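Local coordinates for putative periplasmic protein (Bacteroides vulgatus ATCC 8482, PDB 3DUE) that is of unknown function but, as a periplasmic protein of the PepSY-like superfamily, may act as an inhibitor, at residues M32-T37 and S43-F48; G51-F56 and W62-C67; A75-A80 and A92-I97; K115-M118 and V122-I125. One frame throughout, in Å; residues are numbered along the deposited sequence. Where two conformers were deposited one is given.

All four contacts reach one antiparallel sheet, and their chemistry follows their place in it. Interactions 1, 2 and 4 are beta hairpins held by backbone hydrogen bonds. Interaction 3 instead packs side chains of the loop before helix 79-88 on strand 94-99. Interaction 2 is the buried one, near the centre of the chain, and interaction 3 is partly buried, whereas interactions 1 and 4 lie at the surface, their centres about 27 Å apart. Strands 41-48 and 53-56 are neighbours, so interaction 1 passes directly into interaction 2, and Val65 N to Ile97 O, 2.9 Å, carries the sheet on to interaction 3. Classic bulges mark interactions 2 and 4, while the pairing in interaction 1 is regular.

Interaction 1: M32-T37 and S43-F48; sequences MAKMET and SYDVIF
Six backbone hydrogen bonds join Met32, Lys34 and Glu36 to Ile47, Asp45 and Ser43, two for each pair. The pairing is regular, and Glu36 N to Ser43 O is a short bond at 2.7 Å. Between these pairs the CA atoms of Ala33 and Met35 point C-H groups at carbonyls, with Ala33 CA 3.2 Å from Asp45 O.

Aromatic and apolar contacts occupy the face bearing Ala33, Met35, Tyr44 and Val46. Selenomethionine Met35 runs beside the Tyr44 ring; its CG lies 3.6 Å from Tyr44 CE1 and SE 4.9 Å from the ring centroid, an oblique Met-aromatic contact. Ala33 CB meets Val46 CG2 farther along.

The other face is mixed. Met32 and Ile47 lie side by side there, Met32 CG 4.0 Å from Ile47 CB. The extended Lys34 chain passes Asp45, Lys34 CE 3.8 Å from Asp45 OD1. A salt bridge of 2.8 Å joins Lys34 NZ to Glu36 OE2, and Glu36 bends at chi2 (-85°) to bring its carboxylate back toward the lysine. Asp45 OD2 pairs with Lys53 on the next strand. Side chains alternating between two faces, with paired hydrogen bonds at every second residue, are characteristic of an antiparallel beta hairpin, here strands 30-38 and 41-48.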
loop_
_atom_site.group_PDB
_atom_site.type_symbol
_atom_site.label_atom_id
_atom_site.label_comp_id
_atom_site.label_asym_id
_atom_site.label_seq_id
_atom_site.Cartn_x
_atom_site.Cartn_y
_atom_site.Cartn_z
HETATM N N MSE A 32 8.015 11.253 -7.564
HETATM C CA MSE A 32 6.914 11.648 -8.434
HETATM C C MSE A 32 5.592 11.319 -7.811
HETATM O O MSE A 32 5.492 10.386 -7.046
HETATM C CB MSE A 32 7.062 10.967 -9.784
HETATM C CG MSE A 32 7.189 9.487 -9.706
HETATM SE SE MSE A 32 7.687 8.708 -11.389
HETATM C CE MSE A 32 9.531 9.355 -11.572
ATOM N N ALA A 33 4.585 12.130 -8.132
ATOM C CA ALA A 33 3.241 11.950 -7.629
ATOM C C ALA A 33 2.263 12.341 -8.719
ATOM O O ALA A 33 2.515 13.290 -9.476
ATOM C CB ALA A 33 3.004 12.791 -6.362
ATOM N N LYS A 34 1.146 11.620 -8.759
ATOM C CA LYS A 34 0.100 11.862 -9.731
ATOM C C LYS A 34 -1.274 11.524 -9.187
ATOM O O LYS A 34 -1.435 10.837 -8.171
ATOM C CB LYS A 34 0.307 11.026 -11.027
ATOM C CG LYS A 34 0.171 9.520 -10.814
ATOM C CD LYS A 34 0.348 8.695 -12.085
ATOM C CE LYS A 34 0.320 7.180 -11.703
ATOM N NZ LYS A 34 0.526 6.242 -12.867
HETATM N N MSE A 35 -2.263 12.055 -9.887
HETATM C CA MSE A 35 -3.644 11.738 -9.613
HETATM C C MSE A 35 -4.149 10.981 -10.830
HETATM O O MSE A 35 -3.845 11.359 -11.946
HETATM C CB MSE A 35 -4.468 12.999 -9.395
HETATM C CG MSE A 35 -5.890 12.682 -9.027
HETATM SE SE MSE A 35 -6.985 14.270 -8.956
HETATM C CE MSE A 35 -6.558 15.024 -10.786
ATOM N N GLU A 36 -4.897 9.899 -10.584
ATOM C CA GLU A 36 -5.467 9.024 -11.615
ATOM C C GLU A 36 -7.001 9.054 -11.502
ATOM O O GLU A 36 -7.535 9.372 -10.451
ATOM C CB GLU A 36 -5.019 7.553 -11.399
ATOM C CG GLU A 36 -3.589 7.156 -11.743
ATOM C CD GLU A 36 -3.294 6.786 -13.209
ATOM O OE1 GLU A 36 -4.147 7.026 -14.131
ATOM O OE2 GLU A 36 -2.171 6.240 -13.440
ATOM N N THR A 37 -7.699 8.742 -12.605
ATOM C CA THR A 37 -9.122 8.630 -12.561
ATOM C C THR A 37 -9.538 7.301 -13.178
ATOM O O THR A 37 -8.895 6.806 -14.109
ATOM C CB THR A 37 -9.799 9.771 -13.323
ATOM O OG1 THR A 37 -9.501 9.648 -14.716
ATOM C CG2 THR A 37 -9.337 11.115 -12.799
ATOM N N SER A 43 -7.813 8.449 -7.642
ATOM C CA SER A 43 -6.785 7.827 -6.846
ATOM C C SER A 43 -5.506 8.657 -6.996
ATOM O O SER A 43 -5.358 9.433 -7.942
ATOM C CB SER A 43 -6.563 6.374 -7.201
ATOM O OG SER A 43 -6.158 6.227 -8.542
ATOM N N TYR A 44 -4.605 8.480 -6.041
ATOM C CA TYR A 44 -3.362 9.216 -5.987
ATOM C C TYR A 44 -2.219 8.208 -5.881
ATOM O O TYR A 44 -2.395 7.194 -5.216
ATOM C CB TYR A 44 -3.392 10.110 -4.740
ATOM C CG TYR A 44 -4.498 11.121 -4.786
ATOM C CD1 TYR A 44 -4.304 12.347 -5.416
ATOM C CD2 TYR A 44 -5.741 10.859 -4.208
ATOM C CE1 TYR A 44 -5.300 13.249 -5.483
ATOM C CE2 TYR A 44 -6.753 11.780 -4.248
ATOM C CZ TYR A 44 -6.527 12.974 -4.906
ATOM O OH TYR A 44 -7.497 13.943 -4.956
ATOM N N ASP A 45 -1.118 8.455 -6.574
ATOM C CA ASP A 45 0.055 7.557 -6.525
ATOM C C ASP A 45 1.285 8.369 -6.223
ATOM O O ASP A 45 1.402 9.498 -6.706
ATOM C CB ASP A 45 0.231 6.771 -7.810
ATOM C CG ASP A 45 -0.987 5.872 -8.112
ATOM O OD1 ASP A 45 -1.941 6.371 -8.709
ATOM O OD2 ASP A 45 -0.968 4.660 -7.759
ATOM N N VAL A 46 2.134 7.832 -5.341
ATOM C CA VAL A 46 3.390 8.450 -4.943
ATOM C C VAL A 46 4.500 7.404 -5.014
ATOM O O VAL A 46 4.313 6.273 -4.537
ATOM C CB VAL A 46 3.313 9.010 -3.513
ATOM C CG1 VAL A 46 4.656 9.531 -3.067
ATOM C CG2 VAL A 46 2.298 10.121 -3.477
ATOM N N ILE A 47 5.600 7.742 -5.685
ATOM C CA ILE A 47 6.774 6.882 -5.729
ATOM C C ILE A 47 7.895 7.673 -5.146
ATOM O O ILE A 47 8.091 8.867 -5.493
ATOM C CB ILE A 47 7.181 6.359 -7.135
ATOM C CG1 ILE A 47 5.999 5.667 -7.813
ATOM C CG2 ILE A 47 8.365 5.387 -6.971
ATOM C CD1 ILE A 47 6.235 5.230 -9.271
ATOM N N PHE A 48 8.612 7.020 -4.235
ATOM C CA PHE A 48 9.774 7.611 -3.590
ATOM C C PHE A 48 11.020 7.349 -4.426
ATOM O O PHE A 48 11.035 6.517 -5.372
ATOM C CB PHE A 48 9.973 7.085 -2.160
ATOM C CG PHE A 48 8.787 7.314 -1.247
ATOM C CD1 PHE A 48 8.427 8.605 -0.851
ATOM C CD2 PHE A 48 8.064 6.242 -0.744
ATOM C CE1 PHE A 48 7.346 8.822 -0.015
ATOM C CE2 PHE A 48 6.971 6.446 0.073
ATOM C CZ PHE A 48 6.625 7.735 0.476
#

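Interaction 2: G51-F56 and W62-C67; sequences GDKLEF and WTEVNC
Glu55 receives two consecutive residues of the facing strand, Thr63 and Glu64, in a classic beta bulge. Its carbonyl O accepts from both amides on the same face of its plane, Thr63 N at 2.8 Å and Glu64 N at 3.2 Å. The extra residue shifts the register by one, so Phe56 pairs with Trp62, while the Lys53-Asn66 pair keeps two regular backbone bonds.

The tightly packed side carries Leu54, Val65, Phe56 and Trp62. Leu54 and Val65 run side by side, with Leu54 CD2 4.0 Å from Val65 CG1. Phe56 and Trp62 cross at about a right angle, and Phe56 CD1 meets Trp62 CB. Within 62-67, Val65 CG2 rests 3.6 Å above one face of the Trp62 indole, toward its rim.

The other side is polar, and Lys53, Glu55, Thr63 and Glu64 are partly exposed there. Thr63 OG1, set between its backbone N and carbonyl carbon (chi1 56°), donates to Glu55 OE1 at 2.6 Å from above the carboxylate plane. The salt bridge from Lys53 NZ to Glu64 OE1 is long, 3.6 Å; the lysine also pairs with Asp45 of strand 41-48. Asn66 ND2 donates to Glu64 OE2 at 3.0 Å, with the carboxylate oxygen lying nearly in the amide plane of Asn66, and would help fix that carboxylate beside the lysine.

Helix 15-24 covers the apolar side, its Ile21, Ala17 and Phe20 touching Leu54, Phe56 and Val65; strands 41-48 and 94-99 flank the hairpin in the sheet.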
loop_
_atom_site.group_PDB
_atom_site.type_symbol
_atom_site.label_atom_id
_atom_site.label_comp_id
_atom_site.label_asym_id
_atom_site.label_seq_id
_atom_site.Cartn_x
_atom_site.Cartn_y
_atom_site.Cartn_z
ATOM N N GLY A 51 12.262 3.835 -4.907
ATOM C CA GLY A 51 11.415 2.938 -5.697
ATOM C C GLY A 51 10.148 2.482 -4.988
ATOM O O GLY A 51 9.284 1.864 -5.627
ATOM N N ASP A 52 10.044 2.732 -3.675
ATOM C CA ASP A 52 8.842 2.328 -2.904
ATOM C C ASP A 52 7.650 3.200 -3.319
ATOM O O ASP A 52 7.834 4.359 -3.663
ATOM C CB ASP A 52 9.117 2.344 -1.403
ATOM C CG ASP A 52 9.978 1.178 -0.971
ATOM O OD1 ASP A 52 10.138 0.183 -1.757
ATOM O OD2 ASP A 52 10.463 1.246 0.183
ATOM N N LYS A 53 6.466 2.591 -3.388
ATOM C CA LYS A 53 5.285 3.228 -3.973
ATOM C C LYS A 53 4.050 3.086 -3.125
ATOM O O LYS A 53 3.810 2.026 -2.542
ATOM C CB LYS A 53 5.038 2.629 -5.384
ATOM C CG LYS A 53 3.625 2.811 -5.947
ATOM C CD LYS A 53 3.509 2.352 -7.357
ATOM C CE LYS A 53 2.094 2.666 -7.991
ATOM N NZ LYS A 53 0.960 2.219 -7.192
ATOM N N LEU A 54 3.266 4.167 -3.088
ATOM C CA LEU A 54 1.995 4.242 -2.365
ATOM C C LEU A 54 0.900 4.624 -3.377
ATOM O O LEU A 54 1.164 5.423 -4.291
ATOM C CB LEU A 54 2.052 5.342 -1.322
ATOM C CG LEU A 54 3.221 5.250 -0.354
ATOM C CD1 LEU A 54 3.162 6.352 0.641
ATOM C CD2 LEU A 54 3.188 3.848 0.321
ATOM N N GLU A 55 -0.288 4.055 -3.192
ATOM C CA GLU A 55 -1.516 4.460 -3.869
ATOM C C GLU A 55 -2.558 4.722 -2.764
ATOM O O GLU A 55 -2.668 3.971 -1.788
ATOM C CB GLU A 55 -2.081 3.373 -4.761
ATOM C CG GLU A 55 -3.299 3.779 -5.590
ATOM C CD GLU A 55 -3.966 2.595 -6.247
ATOM O OE1 GLU A 55 -4.281 1.590 -5.519
ATOM O OE2 GLU A 55 -4.200 2.685 -7.485
ATOM N N PHE A 56 -3.368 5.746 -2.983
ATOM C CA PHE A 56 -4.405 6.169 -2.057
ATOM C C PHE A 56 -5.691 6.339 -2.799
ATOM O O PHE A 56 -5.661 6.647 -3.992
ATOM C CB PHE A 56 -4.071 7.533 -1.470
ATOM C CG PHE A 56 -2.748 7.603 -0.731
ATOM C CD1 PHE A 56 -2.687 7.254 0.598
ATOM C CD2 PHE A 56 -1.580 8.067 -1.369
ATOM C CE1 PHE A 56 -1.532 7.341 1.295
ATOM C CE2 PHE A 56 -0.408 8.139 -0.695
ATOM C CZ PHE A 56 -0.378 7.800 0.666
ATOM N N TRP A 62 -4.932 4.700 2.141
ATOM C CA TRP A 62 -4.075 3.847 1.330
ATOM C C TRP A 62 -4.798 2.614 0.841
ATOM O O TRP A 62 -5.648 2.060 1.564
ATOM C CB TRP A 62 -2.777 3.469 2.035
ATOM C CG TRP A 62 -2.895 2.600 3.198
ATOM C CD1 TRP A 62 -2.927 2.978 4.504
ATOM C CD2 TRP A 62 -2.932 1.161 3.190
ATOM N NE1 TRP A 62 -3.005 1.866 5.314
ATOM C CE2 TRP A 62 -3.026 0.741 4.527
ATOM C CE3 TRP A 62 -2.941 0.193 2.169
ATOM C CZ2 TRP A 62 -3.112 -0.592 4.884
ATOM C CZ3 TRP A 62 -3.010 -1.132 2.517
ATOM C CH2 TRP A 62 -3.086 -1.519 3.875
ATOM N N THR A 63 -4.532 2.306 -0.426
ATOM C CA THR A 63 -4.989 1.098 -1.137
ATOM C C THR A 63 -3.812 0.209 -1.553
ATOM O O THR A 63 -3.992 -0.973 -1.793
ATOM C CB THR A 63 -5.868 1.464 -2.341
ATOM O OG1 THR A 63 -5.151 2.347 -3.211
ATOM C CG2 THR A 63 -7.112 2.159 -1.857
ATOM N N GLU A 64 -2.604 0.761 -1.584
ATOM C CA GLU A 64 -1.386 0.010 -1.863
ATOM C C GLU A 64 -0.175 0.605 -1.142
ATOM O O GLU A 64 0.065 1.816 -1.178
ATOM C CB GLU A 64 -1.107 -0.085 -3.375
ATOM C CG GLU A 64 0.108 -0.918 -3.717
ATOM C CD GLU A 64 0.383 -1.033 -5.221
ATOM O OE1 GLU A 64 -0.542 -0.883 -6.017
ATOM O OE2 GLU A 64 1.527 -1.297 -5.611
ATOM N N VAL A 65 0.596 -0.270 -0.493
ATOM C CA VAL A 65 1.867 0.081 0.145
ATOM C C VAL A 65 2.838 -0.960 -0.419
ATOM O O VAL A 65 2.883 -2.089 0.023
ATOM C CB VAL A 65 1.804 0.070 1.674
ATOM C CG1 VAL A 65 3.167 0.421 2.288
ATOM C CG2 VAL A 65 0.742 1.030 2.133
ATOM N N ASN A 66 3.558 -0.565 -1.458
ATOM C CA ASN A 66 4.455 -1.456 -2.187
ATOM C C ASN A 66 5.897 -1.099 -1.870
ATOM O O ASN A 66 6.520 -0.202 -2.521
ATOM C CB ASN A 66 4.117 -1.332 -3.668
ATOM C CG ASN A 66 4.854 -2.256 -4.533
ATOM O OD1 ASN A 66 5.964 -2.750 -4.200
ATOM N ND2 ASN A 66 4.277 -2.502 -5.704
ATOM N N CYS A 67 6.419 -1.783 -0.843
ATOM C CA CYS A 67 7.782 -1.572 -0.359
ATOM C C CYS A 67 8.729 -2.686 -0.799
ATOM O O CYS A 67 9.470 -3.234 -0.008
ATOM C CB CYS A 67 7.763 -1.371 1.175
ATOM S SG CYS A 67 6.936 0.135 1.607
HETATM O O HOH W 1 7.624 -0.317 -5.109
#

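Interaction 3: A75-A80 and A92-I97; sequences AVVPDA and AKMLKI
Val77 and Met94 meet tip to tip where the loop entering helix 79-88 packs against strand 94-99 of the antiparallel sheet, an example of the approach to a helix resting on a sheet through apolar side chains. The two backbones stay well apart: the nearest CA atoms, those of Val77 and Ile97, are 8.1 Å from each other.

The first kind of contact is made by the selenomethionine. Met94 sends CG away from its backbone N (chi1 -165°), continues extended through chi2 and turns at chi3 (-41°), which carries its methyl group to the fork of Val77. Met94 CE touches both branches, and Met94 SE reaches Val77 CG2 alone, 3.7 Å away. The end of the flexible chain therefore rests on the two methyls of a beta-branched residue. Val72 also packs on Val77, and Val106 of strand 103-108 packs on Met94.

The second kind is a looser meeting of a ring with a branched chain. Pro78, at the N-cap position of helix 79-88, is approached by the extended Ile97 side chain, which also packs on Trp62 and Val65 of the neighbouring strand. Phe120 of the loop before strand 122-126 and Tyr104 of strand 103-108 also touch the proline. At the point of nearest approach, Ile97 CD1 stands 4.2 Å from Pro78 CD, the ring carbon bonded to the proline nitrogen.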
loop_
_atom_site.group_PDB
_atom_site.type_symbol
_atom_site.label_atom_id
_atom_site.label_comp_id
_atom_site.label_asym_id
_atom_site.label_seq_id
_atom_site.Cartn_x
_atom_site.Cartn_y
_atom_site.Cartn_z
ATOM N N ALA A 75 3.661 -0.831 11.378
ATOM C CA ALA A 75 2.560 -0.070 11.949
ATOM C C ALA A 75 1.420 0.122 10.935
ATOM O O ALA A 75 0.313 0.454 11.342
ATOM C CB ALA A 75 3.048 1.256 12.467
ATOM N N VAL A 76 1.686 -0.083 9.643
ATOM C CA VAL A 76 0.673 0.045 8.603
ATOM C C VAL A 76 -0.276 -1.178 8.509
ATOM O O VAL A 76 -1.425 -1.080 8.041
ATOM C CB VAL A 76 1.365 0.289 7.234
ATOM C CG1 VAL A 76 0.416 0.064 6.044
ATOM C CG2 VAL A 76 2.032 1.671 7.237
ATOM N N VAL A 77 0.208 -2.308 8.976
ATOM C CA VAL A 77 -0.477 -3.588 8.805
ATOM C C VAL A 77 -1.463 -3.934 9.895
ATOM O O VAL A 77 -1.115 -3.935 11.084
ATOM C CB VAL A 77 0.568 -4.762 8.684
ATOM C CG1 VAL A 77 -0.094 -6.095 8.400
ATOM C CG2 VAL A 77 1.545 -4.468 7.576
ATOM N N PRO A 78 -2.687 -4.302 9.494
ATOM C CA PRO A 78 -3.679 -4.718 10.494
ATOM C C PRO A 78 -3.128 -5.843 11.389
ATOM O O PRO A 78 -2.472 -6.761 10.907
ATOM C CB PRO A 78 -4.868 -5.187 9.635
ATOM C CG PRO A 78 -4.691 -4.493 8.335
ATOM C CD PRO A 78 -3.218 -4.392 8.119
ATOM N N ASP A 79 -3.367 -5.750 12.691
ATOM C CA ASP A 79 -2.876 -6.743 13.647
ATOM C C ASP A 79 -3.181 -8.193 13.301
ATOM O O ASP A 79 -2.325 -9.058 13.482
ATOM C CB ASP A 79 -3.398 -6.445 15.062
ATOM C CG ASP A 79 -2.480 -5.515 15.839
ATOM O OD1 ASP A 79 -1.719 -4.714 15.238
ATOM O OD2 ASP A 79 -2.500 -5.600 17.080
ATOM N N ALA A 80 -4.402 -8.470 12.840
ATOM C CA ALA A 80 -4.791 -9.843 12.483
ATOM C C ALA A 80 -3.861 -10.441 11.420
ATOM O O ALA A 80 -3.507 -11.627 11.449
ATOM C CB ALA A 80 -6.248 -9.866 11.997
ATOM N N ALA A 92 9.854 -14.260 7.289
ATOM C CA ALA A 92 9.580 -13.475 6.102
ATOM C C ALA A 92 9.271 -12.045 6.503
ATOM O O ALA A 92 8.888 -11.764 7.654
ATOM C CB ALA A 92 8.400 -14.055 5.335
ATOM N N LYS A 93 9.506 -11.130 5.584
ATOM C CA LYS A 93 9.070 -9.771 5.787
ATOM C C LYS A 93 8.028 -9.496 4.704
ATOM O O LYS A 93 7.940 -10.203 3.697
ATOM C CB LYS A 93 10.225 -8.786 5.797
ATOM C CG LYS A 93 10.952 -8.602 4.495
ATOM C CD LYS A 93 12.112 -7.657 4.739
ATOM C CE LYS A 93 12.863 -7.304 3.496
ATOM N NZ LYS A 93 13.900 -6.301 3.811
HETATM N N MSE A 94 7.160 -8.534 4.983
HETATM C CA MSE A 94 6.176 -8.147 4.024
HETATM C C MSE A 94 6.729 -7.116 3.045
HETATM O O MSE A 94 7.208 -6.057 3.455
HETATM C CB MSE A 94 4.986 -7.542 4.725
HETATM C CG MSE A 94 3.796 -7.467 3.804
HETATM SE SE MSE A 94 2.275 -6.841 4.841
HETATM C CE MSE A 94 2.549 -7.876 6.545
ATOM N N LEU A 95 6.608 -7.414 1.755
ATOM C CA LEU A 95 7.093 -6.502 0.710
ATOM C C LEU A 95 5.973 -5.609 0.187
ATOM O O LEU A 95 6.211 -4.440 -0.179
ATOM C CB LEU A 95 7.742 -7.262 -0.455
ATOM C CG LEU A 95 9.028 -8.018 -0.084
ATOM C CD1 LEU A 95 9.691 -8.564 -1.350
ATOM C CD2 LEU A 95 9.994 -7.095 0.687
ATOM N N LYS A 96 4.753 -6.134 0.199
ATOM C CA LYS A 96 3.629 -5.401 -0.355
ATOM C C LYS A 96 2.255 -5.753 0.264
ATOM O O LYS A 96 1.972 -6.880 0.618
ATOM C CB LYS A 96 3.614 -5.633 -1.858
ATOM C CG LYS A 96 2.542 -4.881 -2.603
ATOM C CD LYS A 96 2.657 -5.215 -4.081
ATOM C CE LYS A 96 1.447 -4.785 -4.892
ATOM N NZ LYS A 96 1.697 -5.146 -6.383
ATOM N N ILE A 97 1.416 -4.744 0.429
ATOM C CA ILE A 97 0.050 -4.956 0.877
ATOM C C ILE A 97 -0.838 -4.055 0.023
ATOM O O ILE A 97 -0.440 -2.934 -0.307
ATOM C CB ILE A 97 -0.105 -4.738 2.389
ATOM C CG1 ILE A 97 -1.530 -5.091 2.836
ATOM C CG2 ILE A 97 0.331 -3.307 2.815
ATOM C CD1 ILE A 97 -1.692 -5.090 4.313
#

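Interaction 4: K115-M118 and V122-I125; sequences KFDM and VIDI
Lys115 grips the facing strand through both of its backbone polar atoms. Its O accepts from Ile123 N at 2.7 Å, and its N donates to Asp124 O at 3.0 Å in an almost straight bond (177°). Because Ile123 and Asp124 both face Lys115, this is a classic beta bulge, set in the hairpin of strands 113-117 and 122-126 at the edge of the antiparallel sheet. The register slips by one residue, leaving Phe116 paired with Val122.

Outward from the backbone, Ile123, at the bulge, points toward the facing strand and lies against the Lys115 chain. The lysine, extended throughout, crosses the isoleucine obliquely with Lys115 CD 3.9 Å from Ile123 CB, so its aliphatic part packs even though its end is charged. Lys115 NZ and Asp124 OD2 remain 4.8 Å apart, and their attraction is probably weak. Asp117 crosses Ile123 at about a right angle, Asp117 OD2 4.0 Å from Ile123 CD1; its OD1 accepts from the amides of Gln119 and Asn121 in the connecting turn.

On the face turned to helix 79-88, Phe116 packs on Ile81 and Val122 on Tyr84. These two strand residues also lie alongside each other, pointing the same way, and Val122 CG2 comes obliquely to the phenyl ring, 3.6 Å from Phe116 CE2.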
loop_
_atom_site.group_PDB
_atom_site.type_symbol
_atom_site.label_atom_id
_atom_site.label_comp_id
_atom_site.label_asym_id
_atom_site.label_seq_id
_atom_site.Cartn_x
_atom_site.Cartn_y
_atom_site.Cartn_z
ATOM N N LYS A 115 -4.389 -13.718 0.485
ATOM C CA LYS A 115 -5.572 -12.902 0.380
ATOM C C LYS A 115 -6.444 -13.094 1.620
ATOM O O LYS A 115 -6.809 -14.221 1.971
ATOM C CB LYS A 115 -6.390 -13.309 -0.842
ATOM C CG LYS A 115 -7.574 -12.391 -1.126
ATOM C CD LYS A 115 -8.440 -12.989 -2.263
ATOM C CE LYS A 115 -9.512 -12.008 -2.762
ATOM N NZ LYS A 115 -10.478 -12.683 -3.730
ATOM N N PHE A 116 -6.815 -11.990 2.245
ATOM C CA PHE A 116 -7.684 -12.001 3.411
ATOM C C PHE A 116 -8.910 -11.167 3.064
ATOM O O PHE A 116 -8.759 -10.142 2.384
ATOM C CB PHE A 116 -7.039 -11.252 4.575
ATOM C CG PHE A 116 -5.730 -11.804 5.072
ATOM C CD1 PHE A 116 -4.498 -11.385 4.514
ATOM C CD2 PHE A 116 -5.702 -12.641 6.162
ATOM C CE1 PHE A 116 -3.291 -11.862 5.029
ATOM C CE2 PHE A 116 -4.478 -13.125 6.678
ATOM C CZ PHE A 116 -3.285 -12.732 6.108
ATOM N N ASP A 117 -10.093 -11.546 3.557
ATOM C CA ASP A 117 -11.283 -10.681 3.403
ATOM C C ASP A 117 -11.216 -9.650 4.532
ATOM O O ASP A 117 -10.274 -9.652 5.311
ATOM C CB ASP A 117 -12.606 -11.462 3.376
ATOM C CG ASP A 117 -12.907 -12.192 4.668
ATOM O OD1 ASP A 117 -12.278 -11.863 5.701
ATOM O OD2 ASP A 117 -13.803 -13.078 4.661
HETATM N N MSE A 118 -12.231 -8.792 4.652
HETATM C CA MSE A 118 -12.193 -7.700 5.659
HETATM C C MSE A 118 -12.248 -8.178 7.104
HETATM O O MSE A 118 -11.906 -7.440 8.047
HETATM C CB MSE A 118 -13.326 -6.708 5.398
HETATM C CG MSE A 118 -13.143 -5.832 4.167
HETATM SE SE MSE A 118 -11.642 -4.639 4.361
HETATM C CE MSE A 118 -10.409 -5.329 3.059
ATOM N N VAL A 122 -8.625 -16.112 5.670
ATOM C CA VAL A 122 -7.721 -16.354 4.557
ATOM C C VAL A 122 -8.542 -16.959 3.408
ATOM O O VAL A 122 -9.213 -17.973 3.571
ATOM C CB VAL A 122 -6.547 -17.254 4.993
ATOM C CG1 VAL A 122 -5.695 -17.698 3.786
ATOM C CG2 VAL A 122 -5.681 -16.468 6.009
ATOM N N ILE A 123 -8.552 -16.271 2.272
ATOM C CA ILE A 123 -9.304 -16.712 1.100
ATOM C C ILE A 123 -8.450 -17.537 0.137
ATOM O O ILE A 123 -8.896 -18.556 -0.376
ATOM C CB ILE A 123 -9.894 -15.513 0.343
ATOM C CG1 ILE A 123 -10.727 -14.647 1.283
ATOM C CG2 ILE A 123 -10.754 -15.983 -0.816
ATOM C CD1 ILE A 123 -11.837 -15.395 1.993
ATOM N N ASP A 124 -7.227 -17.111 -0.108
ATOM C CA ASP A 124 -6.335 -17.812 -1.031
ATOM C C ASP A 124 -4.920 -17.647 -0.547
ATOM O O ASP A 124 -4.592 -16.631 0.059
ATOM C CB ASP A 124 -6.440 -17.230 -2.442
ATOM C CG ASP A 124 -7.638 -17.761 -3.230
ATOM O OD1 ASP A 124 -7.907 -19.001 -3.206
ATOM O OD2 ASP A 124 -8.280 -16.920 -3.921
ATOM N N ILE A 125 -4.094 -18.659 -0.793
ATOM C CA ILE A 125 -2.682 -18.628 -0.446
ATOM C C ILE A 125 -1.973 -19.193 -1.678
ATOM O O ILE A 125 -2.308 -20.298 -2.122
ATOM C CB ILE A 125 -2.395 -19.454 0.797
ATOM C CG1 ILE A 125 -3.156 -18.886 1.984
ATOM C CG2 ILE A 125 -0.907 -19.456 1.106
#